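PDB 1WLU: phenylacetic acid degradation protein PaaI, which probably hydrolyses acyl-CoA thioesters as a hot dog-fold thioesterase linked to phenylacetic acid degradation. Local coordinates for residues Y70-G75 with E103-A108; Y44-S49 with A78-R83; G59-L64 with G112-L117; L9-L14 with A21-E26; R83-N88 with T95-V100. One frame throughout, in Å; residues are numbered along the deposited sequence.

Interaction 1. Residues Y70-G75 with E103-A108; sequences YFRPLG and EGKLVA
Phe71 and Arg72 grip Val107 at the end of an antiparallel pairing in the hot dog sheet, where strand 61-70 gives way to a loop. Val107 and Ala108 form a classic beta bulge opposite Val100. The Val107 carbonyl accepts two backbone bonds from one face of its plane, from Phe71 N (2.8 Å) and Arg72 N (3.2 Å). Tyr70, the last paired residue, lays CA against Ala108 CB, while its hydroxyl bonds to Gly40 O. With chi1 at -50°, CG of Phe71 stands beside the backbone N and the ring lies against the bulge strand: CE2 meets Leu106 CD2 at 3.7 Å, and Leu106 O lies at the ring edge near CD2. Tyr70 and Phe71 both contact CoA in a complex of this protein, and the Phe71 ring also packs on Thr95 of a second subunit. Replacing Phe71 by an alanine would probably leave a gap beside Leu106 CD2 and take away the ring's packing on that Thr95. Arg72 runs outward, bent at chi3 (67°), passing NE by Lys105 CB at 3.7 Å; the two exposed cationic ends, Arg72 NH2 and Lys105 NZ, come within 3.8 Å. Farther on, Leu74 meets Val107 tip to tip, CD2 to CG2 at 4.0 Å. Val107 CG1 also presses on the backbone of the loop, 3.0 Å from Arg72 O.

Interaction 2. Residues Y44-S49 with A78-R83; sequences YALADS and ARVEAR
Leu46, Ala82 and Val80 carry most of this buried contact between helix 40-56 and strand 79-89. Leu46 points from the helix toward the strand with CG anti to its own nitrogen (chi1 179°), which sends the isobutyl group straight at the sheet. Its CD2 meets the isopropyl tip of Val80 head-on, wedged between the two methyls at 3.4 Å from CG1 and 3.5 Å from CG2; the first is closer than ordinary van der Waals contact. Nearer the root of the side chain, Leu46 CG rests 3.7 Å from Ala82 CB. That methyl also presses on the helix backbone, 3.6 Å from Leu46 O and 3.7 Å from Ala47 CA, so the small alanine lets helix and strand approach closely. The segment axes come within 7.5 Å and run at 38° to each other. The contact is apolar throughout, and the surroundings continue it: Val98 and Val100 of strand 93-102 reach Ala47, and Leu11 and Val23 reach Leu46. On the far flank of the helix, Tyr44 stacks on Tyr44 of another subunit. A long helix wrapped in a curved antiparallel sheet in this way is the defining feature of the hot dog fold.

Interaction 3. Residues G59-L64 with G112-L117; sequences GPAVAL and GTVFRL
Leu64 packs on Phe115 where strands 61-70 and 105-116 pair antiparallel. Leu64 N donates to Thr113 O at 2.8 Å, and that same oxygen lies 3.5 Å from Leu64 CB. With chi1 at -75°, CG swings across the partner strand to sit 3.7 Å from Phe115 CB. Both methyls then rest against that carbon, CD1 and CD2 each 3.8 Å from Phe115 CB, with CD1 near the plane of the aromatic ring at its edge. Exchanging Leu64 for an alanine would probably uncover Phe115 CB and give up the packing on Leu64 of a neighbouring subunit. Farther along, Val62 and Phe115 exchange two backbone bonds, Leu117 N reaches Pro60 O at 3.0 Å, and the Leu117 and Val62 side chains cross at about a right angle, CD1 by CG1. A water accepts a hydrogen bond from Arg116 NE and donates one to Gly59 O; Arg116 NH1 binds Ser90 O. Ala63 belongs to the CoA site seen in this protein. Strand 105-116 lies between strands 61-70 and 93-102, and Phe51 of helix 40-56 covers Ala63 and Val114.

Interaction 4. Residues L9-L14 with A21-E26; sequences LGLKVL and AVVAGE
Leu11 to Leu14 pair with Val22 to Gly25 in the N-terminal beta hairpin of the hot dog sheet, whose first strand, 12-17, is outermost within the chain. Lys12 and Ala24 form the hydrogen-bonded pair: Lys12 N donates to Ala24 O at 2.9 Å, and Ala24 N to Lys12 O at 2.8 Å. Val13 and Val23 make the next, non-hydrogen-bonded pair, after which Leu14 N binds Val22 O. The hairpin's two faces differ. Val13 and Val23 look toward helix 40-56, touching Leu53 and Leu46 respectively, and Leu11 joins them with CB 3.9 Å from Val23 CG1. On the other face Leu14, its CG beside the backbone N (chi1 -59°), bends back over the partner strand and lays CD1 on Ala24 CB at 3.5 Å. Its CB meanwhile meets Val22 CG1, so Leu14 touches both Val22 and Ala24, while the Lys12 chain runs extended away from the contact. Two glycines shape this end of the hairpin. Gly10, with positive phi, ends helix 4-8 in a Schellman motif and turns the chain into the strand. Opposite Leu11, Gly25 leaves space for its CD2, which lies 3.9 Å from Gly25 CA; a CB there would clash with that methyl as it now stands. At the same end a water joins the segments, donating to Leu9 O at 2.7 Å and accepting from Glu26 N at 3.0 Å.

Interaction 5. Residues R83-N88 with T95-V100; sequences RAVEVN and TYRVEV
Val87 CG2 lies over one face of the Arg97 guanidinium, 3.8 Å from NH1, the two side chains crossing at about a right angle; Val85 CG2 approaches the same group obliquely. Arg97 is bent at chi3 (52°), which folds its end back above these valines. The Tyr96 ring runs alongside Glu86, both pointing the same way, with Glu86 CG 3.5 Å from CE2 and the carboxylate plane turned 63° from the ring. Tyr96 OH lies 2.7 Å from Glu86 OE2, a weak bond whose proton is not settled; that oxygen also forms a salt bridge with Arg58. At the edge of the Arg83 guanidinium, in its plane, a water accepts from NH1 (3.1 Å) and donates to Glu99 OE1. Backbone bonds pair Arg83 with Glu99 and Val85 with Arg97. Then a classic bulge shifts the register: Val87 N and Asn88 N both donate to Thr95 O, at 2.8 and 3.2 Å, from the same face of its plane. This hairpin of strands 79-89 and 93-102 lies mid-sheet, flanked by strands 20-26 and 105-116; helix 40-56 packs on Ala84 and Tyr96, and Arg97, Val87 and Thr95 meet a second subunit.

Interaction 2 is the buried, apolar core, fastening helix 40-56 to the sheet that the others help to build. Interactions 4 and 5 are hairpin pairings: interaction 5 continues strand 79-89 from interaction 2, Val80 packing on Val100, and interaction 4 lies on the neighbouring strand, Ala82 N bonding to Val23 O. Interactions 1 and 3 sit toward opposite ends of strands 61-70 and 105-116, their centres about 26 Å apart, both partly exposed and each holding CoA-site residues. Beta bulges occur in interactions 1 and 5, which adjoin through Val107 N and Val100 O and both touch the second subunit. Bridging waters occur in interactions 3, 4 and 5; charged side chains lie toward the surface in 1, 3 and 5.

Interaction 1. Residues Y70-G75 with E103-A108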
# COMPACT_ATOMS: atom_id res chain seq x y z
N TYR A 70 -1.15 0.17 11.01
CA TYR A 70 -1.54 0.07 12.42
C TYR A 70 -0.42 0.47 13.36
O TYR A 70 0.70 -0.04 13.26
CB TYR A 70 -1.97 -1.37 12.72
CG TYR A 70 -3.16 -1.84 11.92
CD1 TYR A 70 -4.46 -1.67 12.41
CD2 TYR A 70 -3.00 -2.45 10.68
CE1 TYR A 70 -5.56 -2.11 11.68
CE2 TYR A 70 -4.09 -2.89 9.94
CZ TYR A 70 -5.37 -2.71 10.45
OH TYR A 70 -6.46 -3.16 9.74
N PHE A 71 -0.72 1.37 14.30
CA PHE A 71 0.30 1.83 15.25
C PHE A 71 0.09 1.42 16.70
O PHE A 71 1.06 1.12 17.40
CB PHE A 71 0.41 3.36 15.21
CG PHE A 71 0.57 3.93 13.83
CD1 PHE A 71 1.49 3.40 12.93
CD2 PHE A 71 -0.21 5.01 13.43
CE1 PHE A 71 1.63 3.94 11.65
CE2 PHE A 71 -0.07 5.56 12.15
CZ PHE A 71 0.85 5.02 11.27
N ARG A 72 -1.15 1.43 17.15
CA ARG A 72 -1.45 1.10 18.54
C ARG A 72 -2.70 0.23 18.65
O ARG A 72 -3.68 0.46 17.95
CB ARG A 72 -1.67 2.39 19.34
CG ARG A 72 -0.60 3.45 19.13
CD ARG A 72 -1.09 4.83 19.59
NE ARG A 72 -1.28 4.91 21.03
CZ ARG A 72 -0.30 5.00 21.92
NH1 ARG A 72 0.97 5.03 21.51
NH2 ARG A 72 -0.57 5.07 23.21
N PRO A 73 -2.68 -0.77 19.54
CA PRO A 73 -3.84 -1.64 19.71
C PRO A 73 -4.90 -0.96 20.58
O PRO A 73 -4.58 -0.05 21.35
CB PRO A 73 -3.25 -2.87 20.39
CG PRO A 73 -2.19 -2.27 21.26
CD PRO A 73 -1.53 -1.27 20.33
N LEU A 74 -6.15 -1.38 20.44
CA LEU A 74 -7.24 -0.82 21.23
C LEU A 74 -8.02 -1.94 21.90
O LEU A 74 -8.19 -3.02 21.34
CB LEU A 74 -8.19 0.00 20.36
CG LEU A 74 -7.67 1.33 19.81
CD1 LEU A 74 -8.77 1.99 19.00
CD2 LEU A 74 -7.23 2.24 20.96
N GLY A 75 -8.49 -1.68 23.12
CA GLY A 75 -9.25 -2.68 23.84
C GLY A 75 -10.73 -2.35 23.86
O GLY A 75 -11.15 -1.28 23.41
N GLU A 103 -8.65 8.88 21.94
CA GLU A 103 -8.13 9.62 23.08
C GLU A 103 -6.91 10.46 22.72
O GLU A 103 -5.92 10.48 23.44
CB GLU A 103 -7.79 8.67 24.23
CG GLU A 103 -8.98 7.86 24.74
CD GLU A 103 -10.14 8.73 25.18
OE1 GLU A 103 -9.93 9.62 26.04
OE2 GLU A 103 -11.26 8.53 24.67
N GLY A 104 -6.99 11.15 21.58
CA GLY A 104 -5.90 12.00 21.14
C GLY A 104 -4.67 11.33 20.56
O GLY A 104 -3.69 12.01 20.24
N LYS A 105 -4.70 10.01 20.43
CA LYS A 105 -3.55 9.28 19.88
C LYS A 105 -3.86 8.72 18.50
O LYS A 105 -4.97 8.27 18.24
CB LYS A 105 -3.18 8.13 20.81
CG LYS A 105 -2.83 8.55 22.24
CD LYS A 105 -1.58 9.42 22.27
CE LYS A 105 -1.22 9.81 23.70
NZ LYS A 105 -0.97 8.61 24.55
N LEU A 106 -2.87 8.76 17.61
CA LEU A 106 -3.05 8.23 16.26
C LEU A 106 -2.86 6.72 16.32
O LEU A 106 -1.74 6.22 16.46
CB LEU A 106 -2.03 8.85 15.29
CG LEU A 106 -2.20 8.46 13.82
CD1 LEU A 106 -3.52 9.00 13.28
CD2 LEU A 106 -1.04 9.03 13.01
N VAL A 107 -3.97 6.00 16.23
CA VAL A 107 -4.00 4.55 16.30
C VAL A 107 -3.65 3.87 14.98
O VAL A 107 -3.06 2.78 14.97
CB VAL A 107 -5.41 4.07 16.75
CG1 VAL A 107 -5.51 2.56 16.71
CG2 VAL A 107 -5.70 4.59 18.16
N ALA A 108 -4.00 4.51 13.88
CA ALA A 108 -3.73 3.95 12.55
C ALA A 108 -3.86 5.03 11.49
O ALA A 108 -4.46 6.08 11.73
CB ALA A 108 -4.69 2.81 12.25

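Interaction 2. Residues Y44-S49 with A78-R83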
# COMPACT_ATOMS: atom_id res chain seq x y z
N TYR A 44 -10.40 -1.02 10.22
CA TYR A 44 -10.40 -0.73 8.80
C TYR A 44 -11.81 -0.32 8.35
O TYR A 44 -11.97 0.64 7.60
CB TYR A 44 -9.93 -1.94 7.98
CG TYR A 44 -9.92 -1.70 6.49
CD1 TYR A 44 -11.09 -1.84 5.73
CD2 TYR A 44 -8.75 -1.34 5.83
CE1 TYR A 44 -11.09 -1.61 4.35
CE2 TYR A 44 -8.74 -1.11 4.46
CZ TYR A 44 -9.90 -1.25 3.73
OH TYR A 44 -9.87 -1.03 2.37
N ALA A 45 -12.82 -1.04 8.82
CA ALA A 45 -14.20 -0.72 8.45
C ALA A 45 -14.53 0.72 8.84
O ALA A 45 -15.21 1.43 8.11
CB ALA A 45 -15.16 -1.68 9.12
N LEU A 46 -14.04 1.13 10.00
CA LEU A 46 -14.27 2.49 10.49
C LEU A 46 -13.63 3.50 9.53
O LEU A 46 -14.28 4.44 9.08
CB LEU A 46 -13.66 2.65 11.88
CG LEU A 46 -13.78 4.03 12.53
CD1 LEU A 46 -15.23 4.29 12.92
CD2 LEU A 46 -12.89 4.09 13.76
N ALA A 47 -12.36 3.29 9.21
CA ALA A 47 -11.65 4.19 8.31
C ALA A 47 -12.27 4.18 6.92
O ALA A 47 -12.46 5.23 6.30
CB ALA A 47 -10.18 3.79 8.23
N ASP A 48 -12.59 2.98 6.43
CA ASP A 48 -13.18 2.82 5.11
C ASP A 48 -14.52 3.54 5.01
O ASP A 48 -14.87 4.07 3.95
CB ASP A 48 -13.37 1.34 4.80
CG ASP A 48 -13.83 1.10 3.38
OD1 ASP A 48 -13.06 1.42 2.45
OD2 ASP A 48 -14.95 0.61 3.19
N SER A 49 -15.28 3.54 6.10
CA SER A 49 -16.58 4.21 6.10
C SER A 49 -16.41 5.72 5.96
O SER A 49 -17.16 6.36 5.22
CB SER A 49 -17.34 3.87 7.39
OG SER A 49 -17.66 2.49 7.43
N ALA A 78 -12.91 1.28 24.02
CA ALA A 78 -12.22 2.42 23.43
C ALA A 78 -13.11 3.16 22.43
O ALA A 78 -13.78 2.55 21.61
CB ALA A 78 -10.95 1.95 22.73
N ARG A 79 -13.10 4.49 22.54
CA ARG A 79 -13.85 5.35 21.64
C ARG A 79 -12.86 5.71 20.54
O ARG A 79 -11.77 6.20 20.82
CB ARG A 79 -14.31 6.62 22.36
CG ARG A 79 -15.41 6.41 23.40
CD ARG A 79 -16.74 6.09 22.73
NE ARG A 79 -17.84 6.12 23.68
CZ ARG A 79 -19.12 5.95 23.35
NH1 ARG A 79 -19.46 5.74 22.08
NH2 ARG A 79 -20.06 5.99 24.28
N VAL A 80 -13.24 5.46 19.30
CA VAL A 80 -12.35 5.74 18.18
C VAL A 80 -13.04 6.52 17.07
O VAL A 80 -14.25 6.40 16.87
CB VAL A 80 -11.79 4.40 17.63
CG1 VAL A 80 -12.92 3.53 17.14
CG2 VAL A 80 -10.77 4.66 16.54
N GLU A 81 -12.26 7.33 16.36
CA GLU A 81 -12.75 8.15 15.26
C GLU A 81 -11.87 7.99 14.04
O GLU A 81 -10.67 7.75 14.16
CB GLU A 81 -12.73 9.63 15.65
CG GLU A 81 -13.84 10.10 16.56
CD GLU A 81 -13.63 11.54 17.00
OE1 GLU A 81 -12.95 12.29 16.26
OE2 GLU A 81 -14.15 11.92 18.07
N ALA A 82 -12.47 8.13 12.86
CA ALA A 82 -11.73 8.07 11.60
C ALA A 82 -12.02 9.40 10.91
O ALA A 82 -13.17 9.72 10.59
CB ALA A 82 -12.22 6.91 10.75
N ARG A 83 -10.96 10.19 10.71
CA ARG A 83 -11.06 11.50 10.09
C ARG A 83 -10.51 11.48 8.67
O ARG A 83 -9.30 11.37 8.48
CB ARG A 83 -10.29 12.51 10.94
CG ARG A 83 -10.72 12.49 12.40
CD ARG A 83 -9.73 13.22 13.28
NE ARG A 83 -10.14 13.19 14.68
CZ ARG A 83 -9.43 13.70 15.68
NH1 ARG A 83 -8.26 14.28 15.43
NH2 ARG A 83 -9.89 13.64 16.92

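Interaction 3. Residues G59-L64 with G112-L117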
# COMPACT_ATOMS: atom_id res chain seq x y z
N GLY A 59 -19.34 12.69 -5.72
CA GLY A 59 -20.06 11.94 -6.73
C GLY A 59 -19.79 10.47 -6.51
O GLY A 59 -18.89 10.12 -5.73
N PRO A 60 -20.54 9.57 -7.16
CA PRO A 60 -20.35 8.12 -6.99
C PRO A 60 -18.91 7.69 -7.19
O PRO A 60 -18.28 8.03 -8.19
CB PRO A 60 -21.29 7.53 -8.05
CG PRO A 60 -22.40 8.54 -8.08
CD PRO A 60 -21.65 9.85 -8.09
N ALA A 61 -18.39 6.93 -6.23
CA ALA A 61 -17.01 6.46 -6.30
C ALA A 61 -16.86 5.15 -5.56
O ALA A 61 -17.52 4.92 -4.54
CB ALA A 61 -16.08 7.50 -5.71
N VAL A 62 -15.98 4.29 -6.06
CA VAL A 62 -15.72 3.00 -5.44
C VAL A 62 -14.22 2.85 -5.21
O VAL A 62 -13.40 3.34 -6.00
CB VAL A 62 -16.22 1.83 -6.31
CG1 VAL A 62 -17.74 1.87 -6.41
CG2 VAL A 62 -15.59 1.89 -7.69
N ALA A 63 -13.87 2.18 -4.13
CA ALA A 63 -12.47 1.98 -3.79
C ALA A 63 -11.70 1.14 -4.79
O ALA A 63 -12.21 0.17 -5.34
CB ALA A 63 -12.36 1.34 -2.41
N LEU A 64 -10.45 1.55 -5.04
CA LEU A 64 -9.55 0.82 -5.91
C LEU A 64 -8.49 0.18 -5.02
O LEU A 64 -8.43 -1.05 -4.91
CB LEU A 64 -8.87 1.75 -6.92
CG LEU A 64 -9.72 2.27 -8.09
CD1 LEU A 64 -8.89 3.23 -8.93
CD2 LEU A 64 -10.20 1.10 -8.95
N GLY A 112 -6.34 5.86 0.88
CA GLY A 112 -7.11 5.17 -0.13
C GLY A 112 -7.41 5.97 -1.38
O GLY A 112 -7.53 7.19 -1.34
N THR A 113 -7.53 5.26 -2.50
CA THR A 113 -7.83 5.88 -3.78
C THR A 113 -9.09 5.25 -4.36
O THR A 113 -9.26 4.03 -4.32
CB THR A 113 -6.67 5.70 -4.76
OG1 THR A 113 -5.54 6.45 -4.29
CG2 THR A 113 -7.06 6.19 -6.16
N VAL A 114 -9.98 6.10 -4.87
CA VAL A 114 -11.22 5.64 -5.47
C VAL A 114 -11.24 5.90 -6.96
O VAL A 114 -10.46 6.70 -7.49
CB VAL A 114 -12.47 6.38 -4.90
CG1 VAL A 114 -12.64 6.07 -3.43
CG2 VAL A 114 -12.34 7.88 -5.13
N PHE A 115 -12.15 5.21 -7.63
CA PHE A 115 -12.37 5.38 -9.05
C PHE A 115 -13.71 6.11 -9.08
O PHE A 115 -14.68 5.67 -8.45
CB PHE A 115 -12.49 4.02 -9.75
CG PHE A 115 -12.82 4.12 -11.21
CD1 PHE A 115 -14.13 4.02 -11.66
CD2 PHE A 115 -11.81 4.34 -12.15
CE1 PHE A 115 -14.44 4.13 -13.01
CE2 PHE A 115 -12.11 4.46 -13.50
CZ PHE A 115 -13.43 4.36 -13.94
N ARG A 116 -13.76 7.24 -9.78
CA ARG A 116 -14.99 8.02 -9.87
C ARG A 116 -15.84 7.51 -11.02
O ARG A 116 -15.41 7.54 -12.18
CB ARG A 116 -14.65 9.50 -10.05
CG ARG A 116 -13.70 10.03 -8.98
CD ARG A 116 -13.44 11.51 -9.15
NE ARG A 116 -14.63 12.30 -8.83
CZ ARG A 116 -14.79 13.58 -9.14
NH1 ARG A 116 -13.82 14.23 -9.77
NH2 ARG A 116 -15.90 14.21 -8.80
N LEU A 117 -17.04 7.05 -10.70
CA LEU A 117 -17.97 6.51 -11.69
C LEU A 117 -18.64 7.59 -12.53
O LEU A 117 -18.53 8.78 -12.16
CB LEU A 117 -19.04 5.67 -10.98
CG LEU A 117 -18.54 4.55 -10.07
CD1 LEU A 117 -19.71 3.94 -9.31
CD2 LEU A 117 -17.82 3.49 -10.89
O HOH W 1 -16.32 11.05 -6.77

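Interaction 4. Residues L9-L14 with A21-E26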
# COMPACT_ATOMS: atom_id res chain seq x y z
N LEU A 9 -22.22 -2.17 12.96
CA LEU A 9 -21.02 -1.95 13.76
C LEU A 9 -21.20 -0.85 14.81
O LEU A 9 -20.30 -0.61 15.61
CB LEU A 9 -19.83 -1.61 12.86
CG LEU A 9 -19.34 -2.70 11.92
CD1 LEU A 9 -18.18 -2.17 11.08
CD2 LEU A 9 -18.91 -3.92 12.72
N GLY A 10 -22.35 -0.19 14.78
CA GLY A 10 -22.64 0.87 15.73
C GLY A 10 -21.92 2.18 15.43
O GLY A 10 -21.71 3.00 16.32
N LEU A 11 -21.56 2.39 14.17
CA LEU A 11 -20.85 3.60 13.78
C LEU A 11 -21.78 4.78 13.58
O LEU A 11 -22.95 4.62 13.22
CB LEU A 11 -20.05 3.34 12.50
CG LEU A 11 -19.13 2.12 12.53
CD1 LEU A 11 -18.32 2.07 11.24
CD2 LEU A 11 -18.21 2.18 13.74
N LYS A 12 -21.26 5.98 13.82
CA LYS A 12 -22.02 7.21 13.66
C LYS A 12 -21.18 8.24 12.93
O LYS A 12 -19.95 8.18 12.96
CB LYS A 12 -22.43 7.76 15.03
CG LYS A 12 -23.30 6.80 15.83
CD LYS A 12 -23.65 7.38 17.19
CE LYS A 12 -24.50 6.41 17.99
NZ LYS A 12 -24.88 6.97 19.32
N VAL A 13 -21.84 9.17 12.25
CA VAL A 13 -21.13 10.21 11.52
C VAL A 13 -21.04 11.45 12.40
O VAL A 13 -22.05 11.91 12.93
CB VAL A 13 -21.85 10.56 10.20
CG1 VAL A 13 -21.12 11.69 9.49
CG2 VAL A 13 -21.93 9.33 9.31
N LEU A 14 -19.83 11.98 12.57
CA LEU A 14 -19.64 13.18 13.39
C LEU A 14 -19.44 14.41 12.51
O LEU A 14 -19.53 15.54 12.99
CB LEU A 14 -18.44 13.02 14.32
CG LEU A 14 -18.49 11.85 15.32
CD1 LEU A 14 -17.32 11.98 16.28
CD2 LEU A 14 -19.81 11.87 16.08
N ALA A 21 -14.98 13.74 5.95
CA ALA A 21 -15.94 13.08 6.83
C ALA A 21 -15.26 12.52 8.07
O ALA A 21 -14.08 12.18 8.04
CB ALA A 21 -16.64 11.96 6.09
N VAL A 22 -16.01 12.45 9.16
CA VAL A 22 -15.51 11.87 10.40
C VAL A 22 -16.56 10.85 10.84
O VAL A 22 -17.75 11.17 10.92
CB VAL A 22 -15.34 12.92 11.52
CG1 VAL A 22 -14.91 12.23 12.81
CG2 VAL A 22 -14.32 13.97 11.12
N VAL A 23 -16.11 9.63 11.09
CA VAL A 23 -16.97 8.54 11.53
C VAL A 23 -16.43 8.06 12.86
O VAL A 23 -15.22 7.94 13.04
CB VAL A 23 -16.98 7.38 10.51
CG1 VAL A 23 -17.75 6.19 11.07
CG2 VAL A 23 -17.60 7.84 9.21
N ALA A 24 -17.32 7.80 13.81
CA ALA A 24 -16.91 7.36 15.13
C ALA A 24 -17.60 6.09 15.57
O ALA A 24 -18.68 5.74 15.08
CB ALA A 24 -17.18 8.46 16.15
N GLY A 25 -16.96 5.39 16.50
CA GLY A 25 -17.53 4.16 17.01
C GLY A 25 -16.87 3.79 18.32
O GLY A 25 -15.95 4.46 18.77
N GLU A 26 -17.36 2.73 18.94
CA GLU A 26 -16.79 2.25 20.18
C GLU A 26 -16.46 0.78 19.98
O GLU A 26 -17.24 0.06 19.35
CB GLU A 26 -17.79 2.40 21.34
CG GLU A 26 -17.20 2.04 22.70
CD GLU A 26 -18.20 2.20 23.83
OE1 GLU A 26 -18.78 3.30 23.95
OE2 GLU A 26 -18.38 1.24 24.61
O HOH W 2 -19.30 0.82 17.65

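Interaction 5. Residues R83-N88 with T95-V100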
# COMPACT_ATOMS: atom_id res chain seq x y z
N ARG A 83 -10.96 10.19 10.71
CA ARG A 83 -11.06 11.50 10.09
C ARG A 83 -10.51 11.48 8.67
O ARG A 83 -9.30 11.37 8.48
CB ARG A 83 -10.29 12.51 10.94
CG ARG A 83 -10.72 12.49 12.40
CD ARG A 83 -9.73 13.22 13.28
NE ARG A 83 -10.14 13.19 14.68
CZ ARG A 83 -9.43 13.70 15.68
NH1 ARG A 83 -8.26 14.28 15.43
NH2 ARG A 83 -9.89 13.64 16.92
N ALA A 84 -11.40 11.60 7.69
CA ALA A 84 -11.01 11.57 6.29
C ALA A 84 -10.90 12.95 5.67
O ALA A 84 -11.79 13.78 5.82
CB ALA A 84 -12.02 10.73 5.50
N VAL A 85 -9.79 13.18 4.98
CA VAL A 85 -9.55 14.45 4.30
C VAL A 85 -9.10 14.14 2.88
O VAL A 85 -8.46 13.12 2.62
CB VAL A 85 -8.46 15.30 5.00
CG1 VAL A 85 -8.89 15.61 6.42
CG2 VAL A 85 -7.13 14.58 4.98
N GLU A 86 -9.43 15.03 1.95
CA GLU A 86 -9.09 14.86 0.55
C GLU A 86 -7.65 15.28 0.25
O GLU A 86 -7.24 16.39 0.59
CB GLU A 86 -10.06 15.67 -0.30
CG GLU A 86 -10.11 15.29 -1.75
CD GLU A 86 -11.26 15.98 -2.44
OE1 GLU A 86 -11.13 17.19 -2.74
OE2 GLU A 86 -12.29 15.32 -2.66
N VAL A 87 -6.90 14.39 -0.38
CA VAL A 87 -5.50 14.64 -0.73
C VAL A 87 -5.38 15.05 -2.20
O VAL A 87 -4.59 15.93 -2.55
CB VAL A 87 -4.64 13.37 -0.48
CG1 VAL A 87 -3.21 13.60 -0.94
CG2 VAL A 87 -4.67 13.01 1.00
N ASN A 88 -6.16 14.41 -3.06
CA ASN A 88 -6.15 14.72 -4.48
C ASN A 88 -7.49 14.39 -5.11
O ASN A 88 -8.10 13.36 -4.80
CB ASN A 88 -5.08 13.90 -5.21
CG ASN A 88 -5.11 14.12 -6.71
OD1 ASN A 88 -4.63 15.13 -7.20
ND2 ASN A 88 -5.70 13.18 -7.43
N THR A 95 -7.97 10.62 -4.05
CA THR A 95 -7.26 9.99 -2.95
C THR A 95 -7.53 10.72 -1.64
O THR A 95 -7.61 11.95 -1.60
CB THR A 95 -5.75 9.96 -3.25
OG1 THR A 95 -5.52 9.19 -4.43
CG2 THR A 95 -4.98 9.35 -2.09
N TYR A 96 -7.69 9.94 -0.57
CA TYR A 96 -7.98 10.46 0.75
C TYR A 96 -7.09 9.88 1.83
O TYR A 96 -6.65 8.73 1.73
CB TYR A 96 -9.44 10.17 1.12
CG TYR A 96 -10.43 10.77 0.16
CD1 TYR A 96 -10.63 10.21 -1.11
CD2 TYR A 96 -11.08 11.96 0.47
CE1 TYR A 96 -11.43 10.85 -2.05
CE2 TYR A 96 -11.88 12.60 -0.47
CZ TYR A 96 -12.05 12.05 -1.73
OH TYR A 96 -12.78 12.71 -2.68
N ARG A 97 -6.82 10.68 2.85
CA ARG A 97 -6.04 10.24 4.00
C ARG A 97 -7.03 10.17 5.15
O ARG A 97 -7.81 11.09 5.37
CB ARG A 97 -4.94 11.25 4.35
CG ARG A 97 -4.44 11.07 5.79
CD ARG A 97 -3.18 11.87 6.10
NE ARG A 97 -3.30 13.28 5.76
CZ ARG A 97 -2.80 13.82 4.65
NH1 ARG A 97 -2.14 13.07 3.77
NH2 ARG A 97 -2.95 15.12 4.42
N VAL A 98 -7.00 9.06 5.88
CA VAL A 98 -7.90 8.89 7.01
C VAL A 98 -7.12 8.56 8.27
O VAL A 98 -6.48 7.52 8.37
CB VAL A 98 -8.93 7.77 6.75
CG1 VAL A 98 -9.93 7.70 7.90
CG2 VAL A 98 -9.66 8.02 5.44
N GLU A 99 -7.16 9.48 9.24
CA GLU A 99 -6.48 9.27 10.50
C GLU A 99 -7.43 8.62 11.49
O GLU A 99 -8.55 9.09 11.68
CB GLU A 99 -5.97 10.60 11.06
CG GLU A 99 -4.74 11.13 10.35
CD GLU A 99 -4.28 12.47 10.88
OE1 GLU A 99 -4.60 12.79 12.05
OE2 GLU A 99 -3.59 13.20 10.14
N VAL A 100 -7.00 7.52 12.09
CA VAL A 100 -7.80 6.81 13.08
C VAL A 100 -7.24 7.23 14.43
O VAL A 100 -6.09 6.95 14.75
CB VAL A 100 -7.71 5.28 12.88
CG1 VAL A 100 -8.58 4.56 13.89
CG2 VAL A 100 -8.15 4.92 11.46
O HOH W 3 -6.73 14.33 12.74
O HOH W 4 -6.26 10.52 -6.77